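Local coordinates for nucleoporin NUP82 (Saccharomyces cerevisiae, PDB 3PBP), which serves as a structural component of the nuclear pore complex, its N-terminal beta-propeller domain here carrying a binding region for the nucleoporin NUP116, at residues S8-S16 and I35-Y46; W431-L439 and T444-S452. The protein carries 1 engineered substitution. All blocks are in the same frame, centred on the assembly; numbering follows the deposited sequence.

Overall arrangement
The two contacts lie near opposite ends of the chain in sequence and meet in space, their centres about 16 Å apart on the same side of the chain's centre. Contact 1 sets the N-terminal segment 8-16 against the hairpin of residues 35-46; contact 2 is the hairpin 431-439 with 444-452 at the C-terminal end of this domain fragment. Phe-13 joins them: its ring meets that of Phe-447 edge to face, and its CD1 lies 3.4 Å from Leu-445 CD2. Ser-8 CB, 3.8 Å from Phe-447 CD1, adds to the junction. First and last sheets thus become neighbours, consistent with closure of a beta-propeller. Contact 1 lies within the NUP116-interacting region (residues 1-409), contact 2 past its end.

Contact 1 of 2, residues S8-S16 and I35-Y46; sequences SALPIFQAS and IVFIQDNIIRWY
Ile-12 and Arg-44 pass each other in opposite directions because of their torsions: CG1 of Ile-12 stands trans to the backbone nitrogen (chi1 -169°) with CD1 stretched out beyond it, while Arg-44 runs extended from CG to NE. The isoleucine thereby lays CG1 3.7 Å from Arg-44 CB and sends CD1 down onto the sheet, 3.7 Å from Tyr-46 CB and 4.1 Å from Phe-37 CB. A long, branched aliphatic chain suits this place between three strand residues. Arg-44, drawn out the other way, brings NH1 to two carbonyls of the N-terminal segment, Ile-12 O at 2.9 Å and Gln-14 O at 3.0 Å. Both acceptors lie at the edge of the guanidinium, near its plane, although the nitrogen stands 55° out of the carbonyl plane of Ile-12. Two bonds from one amino group fix the rotation of the guanidinium and pin the turn of residues 11-13, whose backbone has no regular helical bonding. Gln-39 NE2 lies over one guanidinium face, offset toward the rim, though the exact placing of this amide is doubtful; its OE1 accepts a bond from Arg-24. At the other end Leu-10 CD2 packs obliquely on Tyr-46 CE2 at 4.0 Å, and Phe-13 CZ meets Ile-35 CD1 at the same separation, so that apolar side chains flank Ile-12. The segment lies across the face of the antiparallel sheet 24-29, 34-39, 42-47 and 55-58: Phe-13 also rests on Ile-26, whereas Trp-45 points away from the segment and meets His-55 and Trp-95.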
loop_
_atom_site.group_PDB
_atom_site.type_symbol
_atom_site.label_atom_id
_atom_site.label_comp_id
_atom_site.label_asym_id
_atom_site.label_seq_id
_atom_site.Cartn_x
_atom_site.Cartn_y
_atom_site.Cartn_z
ATOM N N SER A 8 3.247 -31.502 19.818
ATOM C CA SER A 8 4.150 -31.826 18.715
ATOM C C SER A 8 4.092 -33.308 18.360
ATOM O O SER A 8 4.838 -33.794 17.504
ATOM C CB SER A 8 5.581 -31.429 19.092
ATOM O OG SER A 8 5.784 -31.534 20.492
ATOM N N ALA A 9 3.194 -34.018 19.029
ATOM C CA ALA A 9 3.023 -35.437 18.798
ATOM C C ALA A 9 1.690 -35.666 18.111
ATOM O O ALA A 9 0.955 -36.578 18.462
ATOM C CB ALA A 9 3.071 -36.189 20.120
ATOM N N LEU A 10 1.365 -34.818 17.145
ATOM C CA LEU A 10 0.114 -34.966 16.413
ATOM C C LEU A 10 0.494 -35.514 15.028
ATOM O O LEU A 10 1.415 -35.007 14.385
ATOM C CB LEU A 10 -0.603 -33.601 16.338
ATOM C CG LEU A 10 -2.046 -33.450 15.824
ATOM C CD1 LEU A 10 -2.950 -34.518 16.382
ATOM C CD2 LEU A 10 -2.572 -32.089 16.228
ATOM N N PRO A 11 -0.187 -36.585 14.574
ATOM C CA PRO A 11 0.017 -37.268 13.288
ATOM C C PRO A 11 0.275 -36.391 12.069
ATOM O O PRO A 11 1.135 -36.714 11.251
ATOM C CB PRO A 11 -1.254 -38.084 13.133
ATOM C CG PRO A 11 -1.513 -38.502 14.525
ATOM C CD PRO A 11 -1.280 -37.229 15.322
ATOM N N ILE A 12 -0.467 -35.292 11.947
ATOM C CA ILE A 12 -0.318 -34.384 10.804
ATOM C C ILE A 12 1.067 -33.748 10.701
ATOM O O ILE A 12 1.533 -33.415 9.609
ATOM C CB ILE A 12 -1.377 -33.239 10.839
ATOM C CG1 ILE A 12 -1.358 -32.478 9.509
ATOM C CG2 ILE A 12 -1.097 -32.296 12.001
ATOM C CD1 ILE A 12 -2.437 -31.421 9.364
ATOM N N PHE A 13 1.730 -33.599 11.840
ATOM C CA PHE A 13 3.038 -32.971 11.879
ATOM C C PHE A 13 4.247 -33.804 11.463
ATOM O O PHE A 13 5.153 -33.285 10.813
ATOM C CB PHE A 13 3.288 -32.406 13.272
ATOM C CG PHE A 13 2.374 -31.279 13.643
ATOM C CD1 PHE A 13 2.172 -30.216 12.774
ATOM C CD2 PHE A 13 1.756 -31.251 14.887
ATOM C CE1 PHE A 13 1.371 -29.143 13.133
ATOM C CE2 PHE A 13 0.952 -30.174 15.252
ATOM C CZ PHE A 13 0.765 -29.118 14.368
ATOM N N GLN A 14 4.279 -35.083 11.822
ATOM C CA GLN A 14 5.438 -35.898 11.485
ATOM C C GLN A 14 5.833 -35.877 10.014
ATOM O O GLN A 14 5.017 -36.131 9.123
ATOM C CB GLN A 14 5.253 -37.317 12.005
ATOM C CG GLN A 14 5.408 -37.349 13.522
ATOM C CD GLN A 14 5.604 -38.745 14.079
ATOM O OE1 GLN A 14 6.480 -39.492 13.625
ATOM N NE2 GLN A 14 4.797 -39.105 15.079
ATOM N N ALA A 15 7.106 -35.558 9.787
ATOM C CA ALA A 15 7.654 -35.428 8.449
ATOM C C ALA A 15 8.631 -36.515 8.046
ATOM O O ALA A 15 9.049 -37.327 8.865
ATOM C CB ALA A 15 8.324 -34.070 8.307
ATOM N N SER A 16 8.988 -36.491 6.762
ATOM C CA SER A 16 9.914 -37.437 6.147
ATOM C C SER A 16 9.549 -38.890 6.428
ATOM O O SER A 16 9.770 -39.771 5.588
ATOM C CB SER A 16 11.349 -37.164 6.613
ATOM O OG SER A 16 11.523 -37.470 7.985
ATOM N N ILE A 35 -5.882 -26.827 11.124
ATOM C CA ILE A 35 -4.474 -26.743 10.747
ATOM C C ILE A 35 -4.214 -27.154 9.299
ATOM O O ILE A 35 -4.780 -28.140 8.826
ATOM C CB ILE A 35 -3.620 -27.653 11.656
ATOM C CG1 ILE A 35 -3.699 -27.161 13.098
ATOM C CG2 ILE A 35 -2.174 -27.679 11.172
ATOM C CD1 ILE A 35 -3.125 -28.154 14.083
ATOM N N VAL A 36 -3.375 -26.388 8.605
ATOM C CA VAL A 36 -2.986 -26.712 7.235
ATOM C C VAL A 36 -1.466 -26.834 7.266
ATOM O O VAL A 36 -0.769 -25.963 7.792
ATOM C CB VAL A 36 -3.418 -25.630 6.195
ATOM C CG1 VAL A 36 -2.897 -25.991 4.803
ATOM C CG2 VAL A 36 -4.929 -25.558 6.122
ATOM N N PHE A 37 -0.964 -27.918 6.690
ATOM C CA PHE A 37 0.462 -28.224 6.691
ATOM C C PHE A 37 0.946 -28.590 5.294
ATOM O O PHE A 37 0.422 -29.519 4.686
ATOM C CB PHE A 37 0.672 -29.400 7.649
ATOM C CG PHE A 37 2.106 -29.741 7.913
ATOM C CD1 PHE A 37 2.920 -28.888 8.647
ATOM C CD2 PHE A 37 2.631 -30.953 7.481
ATOM C CE1 PHE A 37 4.232 -29.243 8.948
ATOM C CE2 PHE A 37 3.937 -31.313 7.778
ATOM C CZ PHE A 37 4.739 -30.454 8.516
ATOM N N ILE A 38 1.931 -27.861 4.777
ATOM C CA ILE A 38 2.467 -28.154 3.441
ATOM C C ILE A 38 3.878 -28.752 3.522
ATOM O O ILE A 38 4.768 -28.206 4.186
ATOM C CB ILE A 38 2.507 -26.901 2.540
ATOM C CG1 ILE A 38 1.090 -26.381 2.321
ATOM C CG2 ILE A 38 3.137 -27.247 1.196
ATOM C CD1 ILE A 38 1.014 -25.256 1.338
ATOM N N GLN A 39 4.071 -29.876 2.836
ATOM C CA GLN A 39 5.353 -30.581 2.845
ATOM C C GLN A 39 5.427 -31.587 1.687
ATOM O O GLN A 39 4.505 -32.391 1.484
ATOM C CB GLN A 39 5.500 -31.273 4.196
ATOM C CG GLN A 39 6.459 -32.426 4.266
ATOM C CD GLN A 39 6.482 -33.019 5.661
ATOM O OE1 GLN A 39 6.988 -32.398 6.614
ATOM N NE2 GLN A 39 5.907 -34.213 5.804
ATOM N N ASP A 40 6.519 -31.525 0.927
ATOM C CA ASP A 40 6.721 -32.398 -0.231
ATOM C C ASP A 40 5.631 -32.235 -1.273
ATOM O O ASP A 40 5.193 -33.207 -1.883
ATOM C CB ASP A 40 6.777 -33.871 0.178
ATOM C CG ASP A 40 7.991 -34.194 1.030
ATOM O OD1 ASP A 40 9.060 -33.567 0.789
ATOM O OD2 ASP A 40 7.877 -35.080 1.921
ATOM N N ASN A 41 5.203 -31.003 -1.483
ATOM C CA ASN A 41 4.157 -30.721 -2.455
ATOM C C ASN A 41 2.844 -31.418 -2.139
ATOM O O ASN A 41 2.096 -31.785 -3.043
ATOM C CB ASN A 41 4.613 -31.092 -3.863
ATOM C CG ASN A 41 5.837 -30.314 -4.293
ATOM O OD1 ASN A 41 5.843 -29.081 -4.292
ATOM N ND2 ASN A 41 6.883 -31.028 -4.662
ATOM N N ILE A 42 2.577 -31.600 -0.849
ATOM C CA ILE A 42 1.330 -32.209 -0.419
ATOM C C ILE A 42 0.692 -31.323 0.650
ATOM O O ILE A 42 1.380 -30.818 1.549
ATOM C CB ILE A 42 1.529 -33.621 0.198
ATOM C CG1 ILE A 42 2.353 -34.513 -0.743
ATOM C CG2 ILE A 42 0.148 -34.258 0.461
ATOM C CD1 ILE A 42 2.762 -35.825 -0.131
ATOM N N ILE A 43 -0.623 -31.134 0.543
ATOM C CA ILE A 43 -1.352 -30.337 1.507
ATOM C C ILE A 43 -1.983 -31.270 2.525
ATOM O O ILE A 43 -2.660 -32.231 2.168
ATOM C CB ILE A 43 -2.490 -29.534 0.846
ATOM C CG1 ILE A 43 -1.934 -28.640 -0.265
ATOM C CG2 ILE A 43 -3.205 -28.697 1.897
ATOM C CD1 ILE A 43 -3.009 -27.915 -1.099
ATOM N N ARG A 44 -1.735 -31.000 3.796
ATOM C CA ARG A 44 -2.344 -31.778 4.862
ATOM C C ARG A 44 -3.254 -30.816 5.623
ATOM O O ARG A 44 -2.856 -29.695 5.939
ATOM C CB ARG A 44 -1.294 -32.327 5.808
ATOM C CG ARG A 44 -0.523 -33.471 5.257
ATOM C CD ARG A 44 0.384 -34.049 6.329
ATOM N NE ARG A 44 1.211 -35.129 5.802
ATOM C CZ ARG A 44 2.190 -35.730 6.471
ATOM N NH1 ARG A 44 2.478 -35.360 7.712
ATOM N NH2 ARG A 44 2.893 -36.695 5.891
ATOM N N TRP A 45 -4.483 -31.236 5.898
ATOM C CA TRP A 45 -5.411 -30.386 6.625
ATOM C C TRP A 45 -6.104 -31.210 7.687
ATOM O O TRP A 45 -6.499 -32.340 7.440
ATOM C CB TRP A 45 -6.420 -29.753 5.659
ATOM C CG TRP A 45 -7.350 -30.710 4.954
ATOM C CD1 TRP A 45 -8.619 -31.043 5.327
ATOM C CD2 TRP A 45 -7.103 -31.399 3.725
ATOM N NE1 TRP A 45 -9.183 -31.884 4.404
ATOM C CE2 TRP A 45 -8.275 -32.121 3.408
ATOM C CE3 TRP A 45 -6.008 -31.471 2.854
ATOM C CZ2 TRP A 45 -8.381 -32.913 2.259
ATOM C CZ3 TRP A 45 -6.116 -32.263 1.704
ATOM C CH2 TRP A 45 -7.293 -32.968 1.420
ATOM N N TYR A 46 -6.249 -30.648 8.876
ATOM C CA TYR A 46 -6.879 -31.385 9.951
ATOM C C TYR A 46 -7.668 -30.446 10.836
ATOM O O TYR A 46 -7.143 -29.428 11.289
ATOM C CB TYR A 46 -5.791 -32.093 10.754
ATOM C CG TYR A 46 -6.196 -32.709 12.066
ATOM C CD1 TYR A 46 -6.930 -33.895 12.119
ATOM C CD2 TYR A 46 -5.778 -32.143 13.260
ATOM C CE1 TYR A 46 -7.228 -34.508 13.343
ATOM C CE2 TYR A 46 -6.067 -32.737 14.482
ATOM C CZ TYR A 46 -6.788 -33.917 14.521
ATOM O OH TYR A 46 -7.055 -34.485 15.749
#

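Contact 2 of 2, residues W431-L439 and T444-S452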
loop_
_atom_site.group_PDB
_atom_site.type_symbol
_atom_site.label_atom_id
_atom_site.label_comp_id
_atom_site.label_asym_id
_atom_site.label_seq_id
_atom_site.Cartn_x
_atom_site.Cartn_y
_atom_site.Cartn_z
ATOM N N TRP A 431 -5.362 -25.415 21.336
ATOM C CA TRP A 431 -5.481 -26.832 21.652
ATOM C C TRP A 431 -5.808 -27.125 23.114
ATOM O O TRP A 431 -5.028 -26.811 24.024
ATOM C CB TRP A 431 -4.194 -27.557 21.261
ATOM C CG TRP A 431 -4.402 -29.014 20.957
ATOM C CD1 TRP A 431 -5.144 -29.550 19.932
ATOM C CD2 TRP A 431 -3.851 -30.119 21.673
ATOM N NE1 TRP A 431 -5.082 -30.924 19.972
ATOM C CE2 TRP A 431 -4.297 -31.299 21.031
ATOM C CE3 TRP A 431 -3.025 -30.229 22.797
ATOM C CZ2 TRP A 431 -3.942 -32.568 21.479
ATOM C CZ3 TRP A 431 -2.674 -31.493 23.241
ATOM C CH2 TRP A 431 -3.133 -32.648 22.583
ATOM N N ASN A 432 -6.967 -27.743 23.324
ATOM C CA ASN A 432 -7.436 -28.096 24.659
ATOM C C ASN A 432 -7.271 -26.948 25.657
ATOM O O ASN A 432 -6.490 -27.032 26.608
ATOM C CB ASN A 432 -6.714 -29.355 25.160
ATOM C CG ASN A 432 -6.869 -30.527 24.208
ATOM O OD1 ASN A 432 -7.903 -30.678 23.553
ATOM N ND2 ASN A 432 -5.848 -31.369 24.136
ATOM N N ASP A 433 -8.016 -25.875 25.415
ATOM C CA ASP A 433 -8.001 -24.697 26.267
ATOM C C ASP A 433 -6.656 -24.009 26.429
ATOM O O ASP A 433 -6.454 -23.257 27.383
ATOM C CB ASP A 433 -8.552 -25.046 27.648
ATOM C CG ASP A 433 -10.006 -24.647 27.811
ATOM O OD1 ASP A 433 -10.312 -23.441 27.652
ATOM O OD2 ASP A 433 -10.841 -25.534 28.099
ATOM N N GLN A 434 -5.734 -24.259 25.512
ATOM C CA GLN A 434 -4.431 -23.619 25.587
ATOM C C GLN A 434 -3.968 -23.117 24.239
ATOM O O GLN A 434 -3.669 -23.905 23.342
ATOM C CB GLN A 434 -3.384 -24.579 26.152
ATOM C CG GLN A 434 -3.260 -24.531 27.666
ATOM C CD GLN A 434 -2.063 -25.323 28.171
ATOM O OE1 GLN A 434 -0.919 -25.064 27.775
ATOM N NE2 GLN A 434 -2.317 -26.294 29.047
ATOM N N SER A 435 -3.919 -21.797 24.096
ATOM C CA SER A 435 -3.469 -21.206 22.851
ATOM C C SER A 435 -1.952 -21.381 22.759
ATOM O O SER A 435 -1.235 -21.249 23.749
ATOM C CB SER A 435 -3.875 -19.726 22.785
ATOM O OG SER A 435 -3.711 -19.077 24.031
ATOM N N ASN A 436 -1.472 -21.707 21.567
ATOM C CA ASN A 436 -0.051 -21.917 21.356
ATOM C C ASN A 436 0.432 -21.259 20.076
ATOM O O ASN A 436 -0.364 -20.796 19.263
ATOM C CB ASN A 436 0.235 -23.413 21.294
ATOM C CG ASN A 436 -0.244 -24.139 22.526
ATOM O OD1 ASN A 436 0.285 -23.943 23.617
ATOM N ND2 ASN A 436 -1.263 -24.980 22.362
ATOM N N LEU A 437 1.750 -21.220 19.914
ATOM C CA LEU A 437 2.366 -20.641 18.736
ATOM C C LEU A 437 3.234 -21.706 18.102
ATOM O O LEU A 437 4.142 -22.225 18.735
ATOM C CB LEU A 437 3.229 -19.445 19.117
ATOM C CG LEU A 437 4.061 -18.830 17.996
ATOM C CD1 LEU A 437 3.155 -18.265 16.905
ATOM C CD2 LEU A 437 4.932 -17.740 18.580
ATOM N N ALA A 438 2.947 -22.052 16.858
ATOM C CA ALA A 438 3.736 -23.056 16.175
ATOM C C ALA A 438 4.798 -22.349 15.358
ATOM O O ALA A 438 4.487 -21.491 14.542
ATOM C CB ALA A 438 2.851 -23.897 15.271
ATOM N N LEU A 439 6.058 -22.688 15.600
ATOM C CA LEU A 439 7.166 -22.095 14.863
ATOM C C LEU A 439 7.684 -23.152 13.915
ATOM O O LEU A 439 8.232 -24.165 14.336
ATOM C CB LEU A 439 8.276 -21.658 15.817
ATOM C CG LEU A 439 7.882 -20.537 16.779
ATOM C CD1 LEU A 439 9.056 -20.190 17.683
ATOM C CD2 LEU A 439 7.442 -19.317 15.976
ATOM N N THR A 444 12.941 -27.517 11.689
ATOM C CA THR A 444 12.180 -27.763 12.908
ATOM C C THR A 444 10.682 -27.461 12.861
ATOM O O THR A 444 10.144 -27.034 11.845
ATOM C CB THR A 444 12.825 -26.976 14.096
ATOM O OG1 THR A 444 14.249 -27.119 14.045
ATOM C CG2 THR A 444 12.354 -27.517 15.441
ATOM N N LEU A 445 10.029 -27.731 13.986
ATOM C CA LEU A 445 8.613 -27.496 14.205
ATOM C C LEU A 445 8.454 -27.444 15.718
ATOM O O LEU A 445 8.365 -28.476 16.377
ATOM C CB LEU A 445 7.764 -28.628 13.630
ATOM C CG LEU A 445 6.293 -28.581 14.066
ATOM C CD1 LEU A 445 5.728 -27.174 13.905
ATOM C CD2 LEU A 445 5.504 -29.580 13.247
ATOM N N THR A 446 8.433 -26.229 16.256
ATOM C CA THR A 446 8.310 -26.007 17.689
ATOM C C THR A 446 6.947 -25.456 18.064
ATOM O O THR A 446 6.260 -24.873 17.236
ATOM C CB THR A 446 9.361 -25.009 18.158
ATOM O OG1 THR A 446 10.658 -25.492 17.799
ATOM C CG2 THR A 446 9.290 -24.816 19.659
ATOM N N PHE A 447 6.561 -25.646 19.318
ATOM C CA PHE A 447 5.290 -25.137 19.813
ATOM C C PHE A 447 5.589 -24.420 21.117
ATOM O O PHE A 447 6.457 -24.848 21.872
ATOM C CB PHE A 447 4.289 -26.281 20.045
ATOM C CG PHE A 447 3.881 -26.992 18.784
ATOM C CD1 PHE A 447 4.751 -27.871 18.151
ATOM C CD2 PHE A 447 2.652 -26.737 18.193
ATOM C CE1 PHE A 447 4.406 -28.482 16.944
ATOM C CE2 PHE A 447 2.300 -27.344 16.986
ATOM C CZ PHE A 447 3.181 -28.216 16.363
ATOM N N GLN A 448 4.888 -23.320 21.375
ATOM C CA GLN A 448 5.104 -22.553 22.596
ATOM C C GLN A 448 3.805 -21.994 23.132
ATOM O O GLN A 448 2.908 -21.651 22.367
ATOM C CB GLN A 448 6.075 -21.413 22.326
ATOM C CG GLN A 448 7.314 -21.882 21.621
ATOM C CD GLN A 448 8.402 -20.859 21.633
ATOM O OE1 GLN A 448 9.524 -21.130 21.200
ATOM N NE2 GLN A 448 8.088 -19.668 22.133
ATOM N N ASN A 449 3.715 -21.895 24.452
ATOM C CA ASN A 449 2.514 -21.386 25.093
ATOM C C ASN A 449 2.376 -19.887 24.897
ATOM O O ASN A 449 3.367 -19.159 24.887
ATOM C CB ASN A 449 2.547 -21.716 26.582
ATOM C CG ASN A 449 2.656 -23.212 26.844
ATOM O OD1 ASN A 449 1.710 -23.969 26.607
ATOM N ND2 ASN A 449 3.817 -23.645 27.328
ATOM N N ILE A 450 1.138 -19.438 24.728
ATOM C CA ILE A 450 0.841 -18.025 24.538
ATOM C C ILE A 450 -0.168 -17.609 25.604
ATOM O O ILE A 450 -1.196 -18.263 25.783
ATOM C CB ILE A 450 0.225 -17.756 23.139
ATOM C CG1 ILE A 450 1.185 -18.209 22.037
ATOM C CG2 ILE A 450 -0.095 -16.276 22.993
ATOM C CD1 ILE A 450 2.517 -17.478 22.029
ATOM N N SER A 451 0.130 -16.535 26.323
ATOM C CA SER A 451 -0.780 -16.059 27.356
ATOM C C SER A 451 -1.906 -15.248 26.713
ATOM O O SER A 451 -1.652 -14.292 25.973
ATOM C CB SER A 451 -0.023 -15.202 28.377
ATOM O OG SER A 451 0.633 -14.110 27.754
ATOM N N SER A 452 -3.145 -15.662 26.989
ATOM C CA SER A 452 -4.365 -15.025 26.470
ATOM C C SER A 452 -4.819 -15.588 25.114
ATOM O O SER A 452 -5.967 -16.089 25.048
ATOM C CB SER A 452 -4.185 -13.499 26.370
ATOM O OG SER A 452 -5.406 -12.845 26.058
ATOM O OXT SER A 452 -4.036 -15.523 24.135
#
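Gln-448 O takes the backbone N-H of Leu-437 at 2.7 Å, in the carbonyl plane, and Asn-436 CA lies beside it in a lesser CA-H...O contact. Gln-448 N returns a bond to Leu-437 O, making a hydrogen-bonded antiparallel pair. Leu-439 and Thr-446 form the next such pair, joined by Leu-439 N to Thr-446 O at 2.7 Å and Thr-446 N to Leu-439 O at 2.8 Å. Beyond the regular ladder, Ile-450 N still reaches Ser-435 O at 3.1 Å, and Ser-435 OG adds a weak bond to Ile-450 O. Ile-450 folds back through chi2 (-62°), setting CD1 3.6 Å from Leu-437 CB, so that the CG1-CD1 arm of this beta-branched residue lies against the leucine. On the same face the extended Gln-448 crosses Leu-439 at a slant, its OE1 3.7 Å from Leu-439 CD1. The leucines suit this buried face against strand 413-419 of the neighbouring sheet, and the longer glutamine can reach across to bond Ile-417 O through NE2. The reverse face carries Ala-438, whose small CB fits beside Phe-447 CE2 at 3.9 Å. Strand 434-440 is central in the three-stranded antiparallel sheet, with 425-431 on one flank and 445-449 as an outer strand; Ile-450 continues past it to Tyr-374 on strand 372-376.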